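Local coordinates for protein EmGH1 (PDB 5Z87) that probably hydrolyses beta-glucosidic bonds, as a glycoside hydrolase family 3 enzyme of the marine bacterium Erythrobacter marinus, at residues 667-672 with 695-700; 702-707 with 730-735. All coordinates share one frame; numbering follows the deposited sequence.

Interaction 1 of 2, residues 667-672 with 695-700; sequences SYTSFG and VRNTGD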
loop_
_atom_site.group_PDB
_atom_site.type_symbol
_atom_site.label_atom_id
_atom_site.label_comp_id
_atom_site.label_asym_id
_atom_site.label_seq_id
_atom_site.Cartn_x
_atom_site.Cartn_y
_atom_site.Cartn_z
ATOM N N SER A 667 -6.535 -25.575 20.397
ATOM C CA SER A 667 -7.454 -26.075 21.404
ATOM C C SER A 667 -6.696 -27.029 22.315
ATOM O O SER A 667 -5.621 -27.534 21.968
ATOM C CB SER A 667 -8.656 -26.775 20.759
ATOM O OG SER A 667 -9.496 -27.361 21.742
ATOM N N TYR A 668 -7.259 -27.263 23.505
ATOM C CA TYR A 668 -6.714 -28.317 24.349
ATOM C C TYR A 668 -7.157 -29.692 23.891
ATOM O O TYR A 668 -6.628 -30.694 24.386
ATOM C CB TYR A 668 -7.109 -28.111 25.812
ATOM C CG TYR A 668 -6.538 -26.851 26.409
ATOM C CD1 TYR A 668 -5.408 -26.251 25.861
ATOM C CD2 TYR A 668 -7.133 -26.252 27.515
ATOM C CE1 TYR A 668 -4.885 -25.090 26.401
ATOM C CE2 TYR A 668 -6.621 -25.101 28.054
ATOM C CZ TYR A 668 -5.504 -24.525 27.502
ATOM O OH TYR A 668 -5.002 -23.374 28.054
ATOM N N THR A 669 -8.115 -29.769 22.974
ATOM C CA THR A 669 -8.402 -31.028 22.316
ATOM C C THR A 669 -8.029 -30.901 20.831
ATOM O O THR A 669 -7.360 -29.950 20.424
ATOM C CB THR A 669 -9.852 -31.436 22.569
ATOM O OG1 THR A 669 -10.044 -32.799 22.158
ATOM C CG2 THR A 669 -10.824 -30.519 21.836
ATOM N N SER A 670 -8.418 -31.887 20.029
ATOM C CA SER A 670 -8.077 -31.903 18.617
ATOM C C SER A 670 -9.310 -32.267 17.813
ATOM O O SER A 670 -10.213 -32.938 18.317
ATOM C CB SER A 670 -6.938 -32.894 18.317
ATOM O OG SER A 670 -7.375 -34.231 18.465
ATOM N N PHE A 671 -9.339 -31.810 16.560
ATOM C CA PHE A 671 -10.508 -31.923 15.696
ATOM C C PHE A 671 -10.109 -32.498 14.341
ATOM O O PHE A 671 -9.128 -32.054 13.736
ATOM C CB PHE A 671 -11.184 -30.548 15.526
ATOM C CG PHE A 671 -11.645 -29.928 16.831
ATOM C CD1 PHE A 671 -12.853 -30.316 17.413
ATOM C CD2 PHE A 671 -10.872 -28.975 17.479
ATOM C CE1 PHE A 671 -13.281 -29.766 18.616
ATOM C CE2 PHE A 671 -11.288 -28.418 18.680
ATOM C CZ PHE A 671 -12.502 -28.811 19.249
ATOM N N GLY A 672 -10.878 -33.467 13.856
ATOM C CA GLY A 672 -10.634 -34.088 12.571
ATOM C C GLY A 672 -11.751 -33.747 11.600
ATOM O O GLY A 672 -12.932 -33.977 11.889
ATOM N N VAL A 695 -17.000 -32.743 11.367
ATOM C CA VAL A 695 -15.901 -32.466 12.277
ATOM C C VAL A 695 -16.071 -33.351 13.511
ATOM O O VAL A 695 -17.179 -33.487 14.042
ATOM C CB VAL A 695 -15.847 -30.974 12.646
ATOM C CG1 VAL A 695 -17.228 -30.492 13.002
ATOM C CG2 VAL A 695 -14.878 -30.743 13.791
ATOM N N ARG A 696 -14.978 -33.975 13.947
ATOM C CA ARG A 696 -14.989 -34.952 15.026
ATOM C C ARG A 696 -13.981 -34.521 16.073
ATOM O O ARG A 696 -12.858 -34.126 15.732
ATOM C CB ARG A 696 -14.649 -36.364 14.512
ATOM C CG ARG A 696 -14.533 -37.427 15.611
ATOM C CD ARG A 696 -14.032 -38.779 15.079
ATOM N NE ARG A 696 -14.973 -39.404 14.145
ATOM C CZ ARG A 696 -14.861 -39.354 12.820
ATOM N NH1 ARG A 696 -13.842 -38.702 12.259
ATOM N NH2 ARG A 696 -15.762 -39.952 12.049
ATOM N N ASN A 697 -14.389 -34.569 17.339
ATOM C CA ASN A 697 -13.473 -34.329 18.452
ATOM C C ASN A 697 -12.625 -35.583 18.619
ATOM O O ASN A 697 -13.092 -36.610 19.112
ATOM C CB ASN A 697 -14.245 -33.993 19.721
ATOM C CG ASN A 697 -13.345 -33.628 20.878
ATOM O OD1 ASN A 697 -12.148 -33.911 20.878
ATOM N ND2 ASN A 697 -13.921 -32.979 21.877
ATOM N N THR A 698 -11.372 -35.503 18.191
ATOM C CA THR A 698 -10.455 -36.633 18.200
ATOM C C THR A 698 -9.525 -36.618 19.407
ATOM O O THR A 698 -8.524 -37.336 19.419
ATOM C CB THR A 698 -9.627 -36.632 16.915
ATOM O OG1 THR A 698 -8.800 -35.471 16.923
ATOM C CG2 THR A 698 -10.525 -36.588 15.690
ATOM N N GLY A 699 -9.808 -35.789 20.401
ATOM C CA GLY A 699 -8.985 -35.724 21.590
ATOM C C GLY A 699 -9.769 -36.138 22.812
ATOM O O GLY A 699 -10.800 -36.814 22.698
ATOM N N ASP A 700 -9.310 -35.724 23.988
ATOM C CA ASP A 700 -9.780 -36.321 25.232
ATOM C C ASP A 700 -10.527 -35.349 26.142
ATOM O O ASP A 700 -10.766 -35.681 27.303
ATOM C CB ASP A 700 -8.601 -36.955 25.990
ATOM C CG ASP A 700 -7.624 -35.922 26.569
ATOM O OD1 ASP A 700 -7.802 -34.701 26.364
ATOM O OD2 ASP A 700 -6.653 -36.344 27.241
#
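Phe-671 and Gly-672 pair with Asn-697 and Arg-696 where two antiparallel strands of the fibronectin type III-like domain meet, and the pairing shows how side chains and one more backbone bond can close a strand end as the regular pairing gives out. Gly-672 and Arg-696 form a hydrogen-bonded pair: Gly-672 N reaches Arg-696 O at 2.8 Å, and Arg-696 N returns to Gly-672 O at 2.9 Å. On the inner face the Phe-671 side chain runs beside that of Val-695, pointing the same way, with CB 4.1 Å from Val-695 CG2; strands 703-713 and 724-733 pack against both residues.

The opposite face is looser. Exposed Arg-696 extends outward there and meets the other segment with its side chain only through CB, 3.9 Å from Gly-672 O. The Thr-698 methyl lies alongside Gly-672, CG2 being 3.6 Å from Gly-672 N, while Thr-698 N donates to Ser-670 O.

At the last pair of the two strands, the side chain of Asn-697 takes over. Its CG stands anti to the backbone N (chi1 -175°), which carries the amide toward Thr-669, whose side chain crosses it at about a right angle. ND2 is held by Arg-701 O and Leu-733 O, fixing which way the amide is turned. Its OD1 accepts twice, from Gly-699 N at 3.0 Å in an Asx turn and from Thr-669 OG1 at 2.7 Å.

Interaction 2 of 2, residues 702-707 with 730-735; sequences AGQDVV and KVLLEP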
loop_
_atom_site.group_PDB
_atom_site.type_symbol
_atom_site.label_atom_id
_atom_site.label_comp_id
_atom_site.label_asym_id
_atom_site.label_seq_id
_atom_site.Cartn_x
_atom_site.Cartn_y
_atom_site.Cartn_z
ATOM N N ALA A 702 -13.807 -32.108 26.021
ATOM C CA ALA A 702 -14.742 -31.324 25.236
ATOM C C ALA A 702 -14.118 -29.984 24.840
ATOM O O ALA A 702 -13.275 -29.416 25.545
ATOM C CB ALA A 702 -16.039 -31.105 26.023
ATOM N N GLY A 703 -14.532 -29.478 23.689
ATOM C CA GLY A 703 -14.024 -28.189 23.263
ATOM C C GLY A 703 -14.794 -27.683 22.069
ATOM O O GLY A 703 -15.616 -28.390 21.478
ATOM N N GLN A 704 -14.493 -26.446 21.706
ATOM C CA GLN A 704 -15.113 -25.821 20.551
ATOM C C GLN A 704 -14.109 -25.620 19.422
ATOM O O GLN A 704 -12.906 -25.449 19.644
ATOM C CB GLN A 704 -15.729 -24.480 20.930
ATOM C CG GLN A 704 -16.922 -24.604 21.853
ATOM C CD GLN A 704 -17.491 -23.250 22.206
ATOM O OE1 GLN A 704 -18.594 -22.897 21.788
ATOM N NE2 GLN A 704 -16.735 -22.475 22.953
ATOM N N ASP A 705 -14.625 -25.646 18.201
ATOM C CA ASP A 705 -13.858 -25.272 17.023
ATOM C C ASP A 705 -14.762 -24.440 16.120
ATOM O O ASP A 705 -15.996 -24.545 16.173
ATOM C CB ASP A 705 -13.320 -26.513 16.282
ATOM C CG ASP A 705 -12.060 -26.219 15.468
ATOM O OD1 ASP A 705 -11.456 -25.141 15.649
ATOM O OD2 ASP A 705 -11.661 -27.078 14.650
ATOM N N VAL A 706 -14.145 -23.612 15.281
ATOM C CA VAL A 706 -14.871 -22.823 14.292
ATOM C C VAL A 706 -14.655 -23.463 12.927
ATOM O O VAL A 706 -13.570 -23.364 12.346
ATOM C CB VAL A 706 -14.437 -21.355 14.300
ATOM C CG1 VAL A 706 -15.244 -20.577 13.280
ATOM C CG2 VAL A 706 -14.613 -20.761 15.705
ATOM N N VAL A 707 -15.692 -24.132 12.423
ATOM C CA VAL A 707 -15.689 -24.694 11.080
ATOM C C VAL A 707 -15.816 -23.561 10.069
ATOM O O VAL A 707 -16.713 -22.718 10.181
ATOM C CB VAL A 707 -16.840 -25.700 10.952
ATOM C CG1 VAL A 707 -17.016 -26.180 9.530
ATOM C CG2 VAL A 707 -16.607 -26.869 11.898
ATOM N N LYS A 730 -19.187 -21.978 14.803
ATOM C CA LYS A 730 -18.565 -22.530 15.998
ATOM C C LYS A 730 -19.378 -23.734 16.473
ATOM O O LYS A 730 -20.609 -23.670 16.546
ATOM C CB LYS A 730 -18.461 -21.468 17.091
ATOM C CG LYS A 730 -17.391 -21.781 18.135
ATOM C CD LYS A 730 -17.123 -20.606 19.038
ATOM C CE LYS A 730 -15.664 -20.533 19.424
ATOM N NZ LYS A 730 -15.369 -19.387 20.310
ATOM N N VAL A 731 -18.698 -24.851 16.733
ATOM C CA VAL A 731 -19.338 -26.058 17.248
ATOM C C VAL A 731 -18.704 -26.426 18.581
ATOM O O VAL A 731 -17.535 -26.124 18.847
ATOM C CB VAL A 731 -19.255 -27.258 16.281
ATOM C CG1 VAL A 731 -19.967 -26.940 14.989
ATOM C CG2 VAL A 731 -17.802 -27.643 16.027
ATOM N N LEU A 732 -19.504 -27.062 19.430
ATOM C CA LEU A 732 -19.060 -27.610 20.702
ATOM C C LEU A 732 -19.216 -29.121 20.626
ATOM O O LEU A 732 -20.283 -29.613 20.248
ATOM C CB LEU A 732 -19.875 -27.032 21.869
ATOM C CG LEU A 732 -19.710 -27.711 23.239
ATOM C CD1 LEU A 732 -18.288 -27.552 23.787
ATOM C CD2 LEU A 732 -20.742 -27.177 24.242
ATOM N N LEU A 733 -18.147 -29.850 20.949
ATOM C CA LEU A 733 -18.109 -31.297 20.768
ATOM C C LEU A 733 -17.551 -31.971 22.010
ATOM O O LEU A 733 -16.542 -31.523 22.570
ATOM C CB LEU A 733 -17.247 -31.696 19.549
ATOM C CG LEU A 733 -17.721 -31.286 18.152
ATOM C CD1 LEU A 733 -16.692 -31.683 17.057
ATOM C CD2 LEU A 733 -19.068 -31.899 17.875
ATOM N N GLU A 734 -18.209 -33.060 22.423
ATOM C CA GLU A 734 -17.686 -33.960 23.441
ATOM C C GLU A 734 -16.608 -34.856 22.837
ATOM O O GLU A 734 -16.566 -35.055 21.623
ATOM C CB GLU A 734 -18.811 -34.821 24.016
ATOM C CG GLU A 734 -19.882 -34.063 24.800
ATOM C CD GLU A 734 -19.300 -33.274 25.957
ATOM O OE1 GLU A 734 -18.356 -33.781 26.603
ATOM O OE2 GLU A 734 -19.780 -32.145 26.220
ATOM N N PRO A 735 -15.722 -35.409 23.661
ATOM C CA PRO A 735 -14.714 -36.330 23.128
ATOM C C PRO A 735 -15.375 -37.431 22.317
ATOM O O PRO A 735 -16.323 -38.073 22.768
ATOM C CB PRO A 735 -14.031 -36.871 24.389
ATOM C CG PRO A 735 -14.155 -35.759 25.366
ATOM C CD PRO A 735 -15.513 -35.132 25.094
HETATM O O HOH W 1 -20.642 -23.522 19.971
#
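Gln-704 and Lys-730 cross at about a right angle on one face of a beta hairpin, strands 703-713 and 724-733 of the fibronectin type III-like domain, and they illustrate how long polar side chains can pack by their aliphatic parts while their ends bind elsewhere. Gln-704 is extended beyond CG, with its amide lying by the lysine methylenes: OE1 is 3.9 Å from Lys-730 CD. The two polar ends converge on Glu-415, which accepts a hydrogen bond from Gln-704 NE2 and forms a salt bridge with Lys-730 NZ; Ser-622 and the carbonyl of Ala-152 also bind that ammonium group. A water donates to Gln-704 OE1 at 2.8 Å and, weakly, to Lys-730 O.

Each of the two has a second neighbour on this face. Lys-730 passes obliquely over Val-706, its CG 3.8 Å from Val-706 CG2; with the lysine CG anti to the backbone N (chi1 -158°), the chain rises beside that methyl. Leu-732 meets the root of Gln-704 instead, its CD1 3.8 Å from Gln-704 CG.

Underneath, the backbones bond in two reciprocal pairs, Gly-703 with Leu-733 and Asp-705 with Val-731. The shortest of these bonds, Val-731 N to Asp-705 O at 2.8 Å, is nearly straight at 168°. Where the pairing ends, Pro-735 CD lies 3.6 Å from Ala-702 N.

On the other face Asp-705 joins Lys-624 by a salt bridge and Tyr-673 by a hydrogen bond. Beside it, Val-707, Val-731 and Leu-733 face strand 738-745, and Val-707 and Leu-733 also touch strands 671-678 and 689-697, so the hairpin forms the edge part of one sheet, packed on the three-stranded sheet of the sandwich.

Followed from the N terminus, the chain first closes a loop at interaction 1, where 695-700 returns to 667-672 after 22 intervening residues. Strand 703-713 follows almost at once, and interaction 2 closes a second loop of the same length when 730-735 comes back to 702-707. The two loops stand in series, neither enclosing nor crossing the other. They belong to different sheets of the fibronectin type III-like domain, yet the centres of interaction 1 and interaction 2 are about 8 Å apart. The phenyl ring joins them across the sandwich: Phe-671 CZ lies 3.4 Å from Gln-704 O. Tyr-668 OH, bonded to Ile-614 O, and Ala-702 O, bonded to Asn-620 ND2, tie this end of the domain to the preceding parts of the enzyme.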